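Side-chain contacts in gluconate kinase (Lactobacillus acidophilus, PDB 3LL3), which probably phosphorylates a sugar or sugar acid such as xylulose or gluconate at the expense of ATP, as a member of the FGGY carbohydrate kinases: residues 302-305 against 306-309; 368-371 against 372-376; 316-319 against 320-324. One frame throughout, in Å; residues are numbered along the deposited sequence.

Interaction 1 (302-305 against 306-309); sequences VFNW and ARQT. With ATP (adenosine-5'-triphosphate), chain C.
Thr309 lays its hydroxyl and CB over one face of the Trp305 indole, which comes from the preceding helical turn. CB sits 4.1 Å from the centroid of the five-membered ring and 20° off the ring normal, a CH-pi contact, and Thr309 CG2 reaches Trp305 CZ2 of the six-membered ring at 3.8 Å. Because Thr309 OG1 stands beside its own backbone N (chi1 -63°), it can reach back to donate to Trp305 O at 2.9 Å. Thr309 N donates to the same carbonyl oxygen, also at 2.9 Å, so Trp305 O accepts two donors, and the OG1 bond holds the hydroxyl above the ring. Trp305 NE1 is not spent on that hydroxyl; it bonds to His363 O of the second subunit. Ala306 CB meets Trp305 CE3 at 3.8 Å.

All this belongs to helix 300-311 of the C-terminal FGGY domain, which widens to a pi-type turn at 307-309. Toward the nucleotide the helix presents Phe303, its CG anti to N (chi1 176°), with ATP N3 over one ring face, displaced toward the rim and 3.8 Å from CD1. Phe320 of helix 317-325 meets that ring edge-to-face. Next along, Asn304 CB comes within 3.5 Å of ATP O2' on the ribose. Arg307 passes its CD obliquely by the Phe303 ring, then bends at chi3, and NH1 bonds to Glu315 O.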
# COMPACT_ATOMS: atom_id res chain seq x y z
N VAL A 302 -7.51 5.04 13.02
CA VAL A 302 -6.73 5.00 11.79
C VAL A 302 -6.70 6.38 11.12
O VAL A 302 -5.68 6.80 10.57
CB VAL A 302 -7.25 3.90 10.83
CG1 VAL A 302 -6.57 4.03 9.46
CG2 VAL A 302 -6.99 2.50 11.42
N PHE A 303 -7.81 7.10 11.20
CA PHE A 303 -7.83 8.50 10.78
C PHE A 303 -6.79 9.29 11.55
O PHE A 303 -6.06 10.09 10.99
CB PHE A 303 -9.22 9.10 11.01
CG PHE A 303 -9.30 10.57 10.70
CD1 PHE A 303 -9.07 11.51 11.68
CD2 PHE A 303 -9.57 11.00 9.40
CE1 PHE A 303 -9.14 12.87 11.40
CE2 PHE A 303 -9.65 12.35 9.12
CZ PHE A 303 -9.43 13.29 10.12
N ASN A 304 -6.73 9.06 12.85
CA ASN A 304 -5.72 9.67 13.69
C ASN A 304 -4.30 9.30 13.26
O ASN A 304 -3.46 10.18 13.13
CB ASN A 304 -5.92 9.27 15.14
CG ASN A 304 -5.05 10.08 16.09
OD1 ASN A 304 -4.20 9.52 16.79
ND2 ASN A 304 -5.27 11.39 16.11
N TRP A 305 -4.04 8.01 13.04
CA TRP A 305 -2.72 7.59 12.55
C TRP A 305 -2.34 8.31 11.25
O TRP A 305 -1.22 8.80 11.12
CB TRP A 305 -2.64 6.07 12.35
CG TRP A 305 -1.42 5.66 11.57
CD1 TRP A 305 -0.18 5.36 12.08
CD2 TRP A 305 -1.32 5.51 10.15
NE1 TRP A 305 0.68 5.02 11.06
CE2 TRP A 305 0.01 5.11 9.86
CE3 TRP A 305 -2.22 5.66 9.08
CZ2 TRP A 305 0.46 4.87 8.56
CZ3 TRP A 305 -1.77 5.42 7.79
CH2 TRP A 305 -0.44 5.03 7.54
N ALA A 306 -3.27 8.37 10.30
CA ALA A 306 -3.00 9.01 9.01
C ALA A 306 -2.74 10.51 9.15
O ALA A 306 -1.91 11.06 8.44
CB ALA A 306 -4.14 8.77 8.03
N ARG A 307 -3.46 11.14 10.08
CA ARG A 307 -3.36 12.57 10.32
C ARG A 307 -1.97 12.93 10.82
O ARG A 307 -1.39 13.93 10.39
CB ARG A 307 -4.42 13.03 11.34
CG ARG A 307 -4.31 14.48 11.75
CD ARG A 307 -5.39 14.89 12.74
NE ARG A 307 -5.19 14.26 14.05
CZ ARG A 307 -4.11 14.43 14.81
NH1 ARG A 307 -3.11 15.20 14.40
NH2 ARG A 307 -4.01 13.82 15.98
N GLN A 308 -1.43 12.10 11.71
CA GLN A 308 -0.11 12.31 12.28
C GLN A 308 1.03 11.83 11.38
O GLN A 308 2.14 12.34 11.47
CB GLN A 308 0.03 11.55 13.60
CG GLN A 308 -0.80 12.09 14.76
CD GLN A 308 -0.32 11.52 16.08
OE1 GLN A 308 -0.93 10.59 16.63
NE2 GLN A 308 0.80 12.05 16.58
N THR A 309 0.75 10.85 10.53
CA THR A 309 1.80 10.19 9.76
C THR A 309 1.95 10.80 8.37
O THR A 309 3.06 11.07 7.92
CB THR A 309 1.55 8.68 9.65
OG1 THR A 309 1.60 8.11 10.95
CG2 THR A 309 2.60 8.00 8.78
PG ATP C . -16.55 7.66 23.51
O1G ATP C . -15.65 9.04 23.74
O2G ATP C . -18.17 8.05 23.42
O3G ATP C . -16.29 6.72 24.60
PB ATP C . -14.70 7.36 21.35
O1B ATP C . -14.58 6.38 20.04
O2B ATP C . -13.56 7.21 22.25
O3B ATP C . -16.13 6.95 22.08
PA ATP C . -15.38 9.62 19.58
O1A ATP C . -16.83 9.04 19.09
O2A ATP C . -15.41 11.06 19.82
O3A ATP C . -14.76 8.97 20.97
O5' ATP C . -14.33 9.34 18.34
C5' ATP C . -12.96 9.57 18.56
C4' ATP C . -12.28 9.68 17.22
O4' ATP C . -12.68 10.73 16.34
C3' ATP C . -10.74 9.54 17.08
O3' ATP C . -10.29 8.24 16.80
C2' ATP C . -10.33 10.70 16.10
O2' ATP C . -9.24 10.36 15.28
C1' ATP C . -11.65 10.96 15.42
N9 ATP C . -11.84 12.34 15.01
C8 ATP C . -11.71 13.46 15.75
N7 ATP C . -12.12 14.54 14.93
C5 ATP C . -12.52 14.02 13.68
C6 ATP C . -13.03 14.63 12.51
N6 ATP C . -13.25 16.07 12.49
N1 ATP C . -13.35 13.88 11.44
C2 ATP C . -13.18 12.51 11.47
N3 ATP C . -12.69 11.93 12.62
C4 ATP C . -12.36 12.69 13.70

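Interaction 2 (368-371 against 372-376); sequences MARA and VIEGI
Arg370 and Glu374, one helical turn apart, are joined by a salt bridge in which NH1 of Arg370 donates to OE2 of Glu374 at 3.3 Å. The N-H points at the oxygen at 164°, so the bond is long but fairly straight. OE2 lies at the edge of the guanidinium, close to its plane, yet the two flat groups are turned 67° against each other, and the N-H arrives on the anti side of the carboxylate. Arg370 leaves the backbone with CG anti to N (chi1 -167°) and bends at chi3, which carries NH1 over to the carboxylate, while Glu374 stays extended beyond CG. The side chains cross at a slant, and Arg370 CD comes within 2.9 Å of Glu374 OE2, a tight contact closer than the bond itself.

A second shell holds the carboxylate: OE2 also accepts from Gly330 N and hydrogen-bonds to Tyr471 OH, and OE1 is bonded to Ser331 OG. This buried charge is therefore gripped at both oxygens, which probably favours the ionised form. Arg370 has two weak outer bonds, from NE to Ala324 O and between NH1 and Tyr471 OH.

Under the pair runs ordinary helix backbone. Glu374 N bonds to Arg370 O at 2.8 Å and Gly375 N to Ala371 O at 2.8 Å, while Val372 CG2 rests 3.3 Å from Met368 O.

Helix 365-388 lies among several others: Val372 packs on helix 300-311 through Ala306 and Leu310, Ile373 faces Phe320 and Leu321 of helix 317-325 and Leu412 of helix 407-417, and selenomethionine Met368 packs on Thr309 of the second subunit.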
# COMPACT_ATOMS: atom_id res chain seq x y z
N MSE A 368 -3.83 10.44 -1.13
CA MSE A 368 -3.55 9.50 -0.05
C MSE A 368 -4.43 9.77 1.15
O MSE A 368 -4.94 8.83 1.75
CB MSE A 368 -2.09 9.49 0.36
CG MSE A 368 -1.21 9.04 -0.83
SE MSE A 368 0.65 8.83 -0.33
CE MSE A 368 0.53 7.13 0.67
N ALA A 369 -4.62 11.05 1.47
CA ALA A 369 -5.48 11.46 2.58
C ALA A 369 -6.89 10.96 2.35
O ALA A 369 -7.49 10.38 3.24
CB ALA A 369 -5.48 12.99 2.74
N ARG A 370 -7.41 11.19 1.15
CA ARG A 370 -8.77 10.81 0.87
C ARG A 370 -8.94 9.29 0.81
O ARG A 370 -9.96 8.77 1.23
CB ARG A 370 -9.31 11.46 -0.41
CG ARG A 370 -10.81 11.28 -0.48
CD ARG A 370 -11.40 11.39 -1.85
NE ARG A 370 -11.96 12.70 -2.05
CZ ARG A 370 -13.26 12.97 -2.15
NH1 ARG A 370 -14.19 12.03 -2.10
NH2 ARG A 370 -13.61 14.22 -2.33
N ALA A 371 -7.94 8.60 0.27
CA ALA A 371 -8.00 7.14 0.20
C ALA A 371 -8.13 6.55 1.59
O ALA A 371 -8.79 5.53 1.75
CB ALA A 371 -6.75 6.56 -0.51
N VAL A 372 -7.48 7.17 2.57
CA VAL A 372 -7.57 6.68 3.95
C VAL A 372 -9.03 6.76 4.42
O VAL A 372 -9.59 5.78 4.92
CB VAL A 372 -6.67 7.47 4.92
CG1 VAL A 372 -7.05 7.16 6.37
CG2 VAL A 372 -5.18 7.20 4.65
N ILE A 373 -9.64 7.92 4.21
CA ILE A 373 -11.02 8.13 4.65
C ILE A 373 -11.96 7.19 3.92
O ILE A 373 -12.84 6.58 4.52
CB ILE A 373 -11.48 9.59 4.45
CG1 ILE A 373 -10.71 10.51 5.39
CG2 ILE A 373 -12.98 9.71 4.76
CD1 ILE A 373 -10.71 11.98 4.98
N GLU A 374 -11.78 7.08 2.61
CA GLU A 374 -12.59 6.17 1.81
C GLU A 374 -12.40 4.70 2.21
O GLU A 374 -13.38 3.94 2.22
CB GLU A 374 -12.33 6.36 0.33
CG GLU A 374 -12.89 7.68 -0.23
CD GLU A 374 -12.44 7.99 -1.64
OE1 GLU A 374 -11.56 7.26 -2.18
OE2 GLU A 374 -12.97 8.97 -2.22
N GLY A 375 -11.16 4.31 2.50
CA GLY A 375 -10.87 2.95 2.91
C GLY A 375 -11.52 2.61 4.24
O GLY A 375 -12.09 1.52 4.42
N ILE A 376 -11.44 3.55 5.19
CA ILE A 376 -12.06 3.36 6.49
C ILE A 376 -13.55 3.07 6.28
O ILE A 376 -14.08 2.10 6.82
CB ILE A 376 -11.86 4.59 7.39
CG1 ILE A 376 -10.44 4.59 7.96
CG2 ILE A 376 -12.86 4.59 8.55
CD1 ILE A 376 -10.02 5.90 8.56

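Interaction 3 (316-319 against 320-324). With ATP (adenosine-5'-triphosphate), chain C.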
# COMPACT_ATOMS: atom_id res chain seq x y z
N THR A 316 -4.56 19.47 12.16
CA THR A 316 -5.86 19.24 12.82
C THR A 316 -6.70 18.27 11.99
O THR A 316 -6.44 18.08 10.81
CB THR A 316 -6.67 20.56 13.02
OG1 THR A 316 -7.01 21.12 11.75
CG2 THR A 316 -5.88 21.57 13.83
N PRO A 317 -7.71 17.63 12.61
CA PRO A 317 -8.62 16.80 11.82
C PRO A 317 -9.23 17.59 10.68
O PRO A 317 -9.32 17.09 9.55
CB PRO A 317 -9.70 16.43 12.85
CG PRO A 317 -8.94 16.33 14.13
CD PRO A 317 -7.87 17.40 14.06
N GLN A 318 -9.65 18.82 10.96
CA GLN A 318 -10.22 19.68 9.92
C GLN A 318 -9.24 19.95 8.78
O GLN A 318 -9.62 19.93 7.61
CB GLN A 318 -10.71 21.00 10.52
CG GLN A 318 -11.59 21.78 9.56
CD GLN A 318 -12.71 20.93 9.03
OE1 GLN A 318 -13.42 20.28 9.79
NE2 GLN A 318 -12.88 20.93 7.71
N ASP A 319 -7.98 20.21 9.10
CA ASP A 319 -6.96 20.42 8.07
C ASP A 319 -6.90 19.18 7.16
O ASP A 319 -6.84 19.29 5.94
CB ASP A 319 -5.56 20.66 8.68
CG ASP A 319 -5.44 21.99 9.42
OD1 ASP A 319 -6.21 22.92 9.12
OD2 ASP A 319 -4.55 22.11 10.29
N PHE A 320 -6.89 18.00 7.78
CA PHE A 320 -6.81 16.75 7.04
C PHE A 320 -8.00 16.62 6.12
O PHE A 320 -7.85 16.32 4.93
CB PHE A 320 -6.79 15.58 8.03
CG PHE A 320 -6.52 14.24 7.40
CD1 PHE A 320 -7.50 13.58 6.70
CD2 PHE A 320 -5.30 13.63 7.55
CE1 PHE A 320 -7.27 12.33 6.15
CE2 PHE A 320 -5.05 12.37 6.99
CZ PHE A 320 -6.05 11.73 6.29
N LEU A 321 -9.20 16.82 6.66
CA LEU A 321 -10.42 16.74 5.87
C LEU A 321 -10.37 17.74 4.72
O LEU A 321 -10.75 17.41 3.59
CB LEU A 321 -11.62 17.05 6.77
CG LEU A 321 -11.86 16.00 7.85
CD1 LEU A 321 -12.98 16.44 8.77
CD2 LEU A 321 -12.17 14.65 7.20
N ASP A 322 -9.92 18.95 5.00
CA ASP A 322 -9.82 19.98 3.96
C ASP A 322 -8.93 19.47 2.82
O ASP A 322 -9.30 19.56 1.65
CB ASP A 322 -9.27 21.29 4.53
CG ASP A 322 -10.27 22.04 5.39
OD1 ASP A 322 -11.50 21.77 5.28
OD2 ASP A 322 -9.84 22.90 6.19
N VAL A 323 -7.77 18.93 3.16
CA VAL A 323 -6.86 18.45 2.11
C VAL A 323 -7.46 17.28 1.34
O VAL A 323 -7.40 17.24 0.10
CB VAL A 323 -5.51 18.05 2.68
CG1 VAL A 323 -4.61 17.51 1.58
CG2 VAL A 323 -4.86 19.25 3.37
N ALA A 324 -8.03 16.32 2.07
CA ALA A 324 -8.64 15.14 1.45
C ALA A 324 -9.69 15.54 0.43
O ALA A 324 -9.79 14.95 -0.64
CB ALA A 324 -9.24 14.23 2.52
PG ATP C . -16.55 7.66 23.51
O1G ATP C . -15.65 9.04 23.74
O2G ATP C . -18.17 8.05 23.42
O3G ATP C . -16.29 6.72 24.60
PB ATP C . -14.70 7.36 21.35
O1B ATP C . -14.58 6.38 20.04
O2B ATP C . -13.56 7.21 22.25
O3B ATP C . -16.13 6.95 22.08
PA ATP C . -15.38 9.62 19.58
O1A ATP C . -16.83 9.04 19.09
O2A ATP C . -15.41 11.06 19.82
O3A ATP C . -14.76 8.97 20.97
O5' ATP C . -14.33 9.34 18.34
C5' ATP C . -12.96 9.57 18.56
C4' ATP C . -12.28 9.68 17.22
O4' ATP C . -12.68 10.73 16.34
C3' ATP C . -10.74 9.54 17.08
O3' ATP C . -10.29 8.24 16.80
C2' ATP C . -10.33 10.70 16.10
O2' ATP C . -9.24 10.36 15.28
C1' ATP C . -11.65 10.96 15.42
N9 ATP C . -11.84 12.34 15.01
C8 ATP C . -11.71 13.46 15.75
N7 ATP C . -12.12 14.54 14.93
C5 ATP C . -12.52 14.02 13.68
C6 ATP C . -13.03 14.63 12.51
N6 ATP C . -13.25 16.07 12.49
N1 ATP C . -13.35 13.88 11.44
C2 ATP C . -13.18 12.51 11.47
N3 ATP C . -12.69 11.93 12.62
C4 ATP C . -12.36 12.69 13.70
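Asp322 N donates to Gln318 O at 2.8 Å, and the side chains of the same two residues, one turn apart, add a second link. Gln318 NE2 gives a hydrogen bond to Asp322 OD1 at 2.9 Å; the oxygen lies near the amide plane, but the N-H comes down on the carboxylate from above its plane, the two planes being 57° apart. Gln318 gets there by a bend at chi2 (52°), which folds its amide back toward Asp322.

At the start of the helix Thr316 and Asp319 form a capping box: Asp319 N donates to Thr316 OG1 at 3.0 Å and Thr316 N to Asp319 OD2 at 3.2 Å. Thr316, the N-cap, and Asp319 thus each take the other's backbone N-H on a side-chain oxygen.

Pro317 and Leu321, a turn apart, look toward the nucleotide. Pro317 CB lies 3.6 Å from ATP N6, and Leu321 CD1 stands 3.7 Å from ATP N1; Leu321 CG also rests 3.2 Å from Pro317 O. With an alanine at Leu321 the adenine would probably lose the methyl contact at N1, and a gap would open toward Ile373 and Phe408. Phe320 packs on helices 300-311 and 365-388.

A capped helix whose first turns border the adenine forms one wall of the ATP pocket in this FGGY C-terminal domain.

Overall arrangement
The three contacts lie in one C-terminal FGGY domain, their centres 10 to 12 Å apart, each within a single helix. Along the chain interaction 1 (helix 300-311) comes first, interaction 3 (helix 317-325) next and interaction 2 (helix 365-388) last. Every pair touches: Arg307 CD meets Pro317 N at 3.6 Å, Val302 CG1 meets Ile376 CD1 at 4.0 Å, and Ile373 CD1 meets Ala324 CB at 3.6 Å. Interactions 1 and 3 both border ATP, while interaction 2 backs them, with the Ile373 side chain about 7 Å from the bound ATP. Interactions 1 and 2 also reach the second subunit, so the adenine side of the pocket and the dimer interface share one helical cluster.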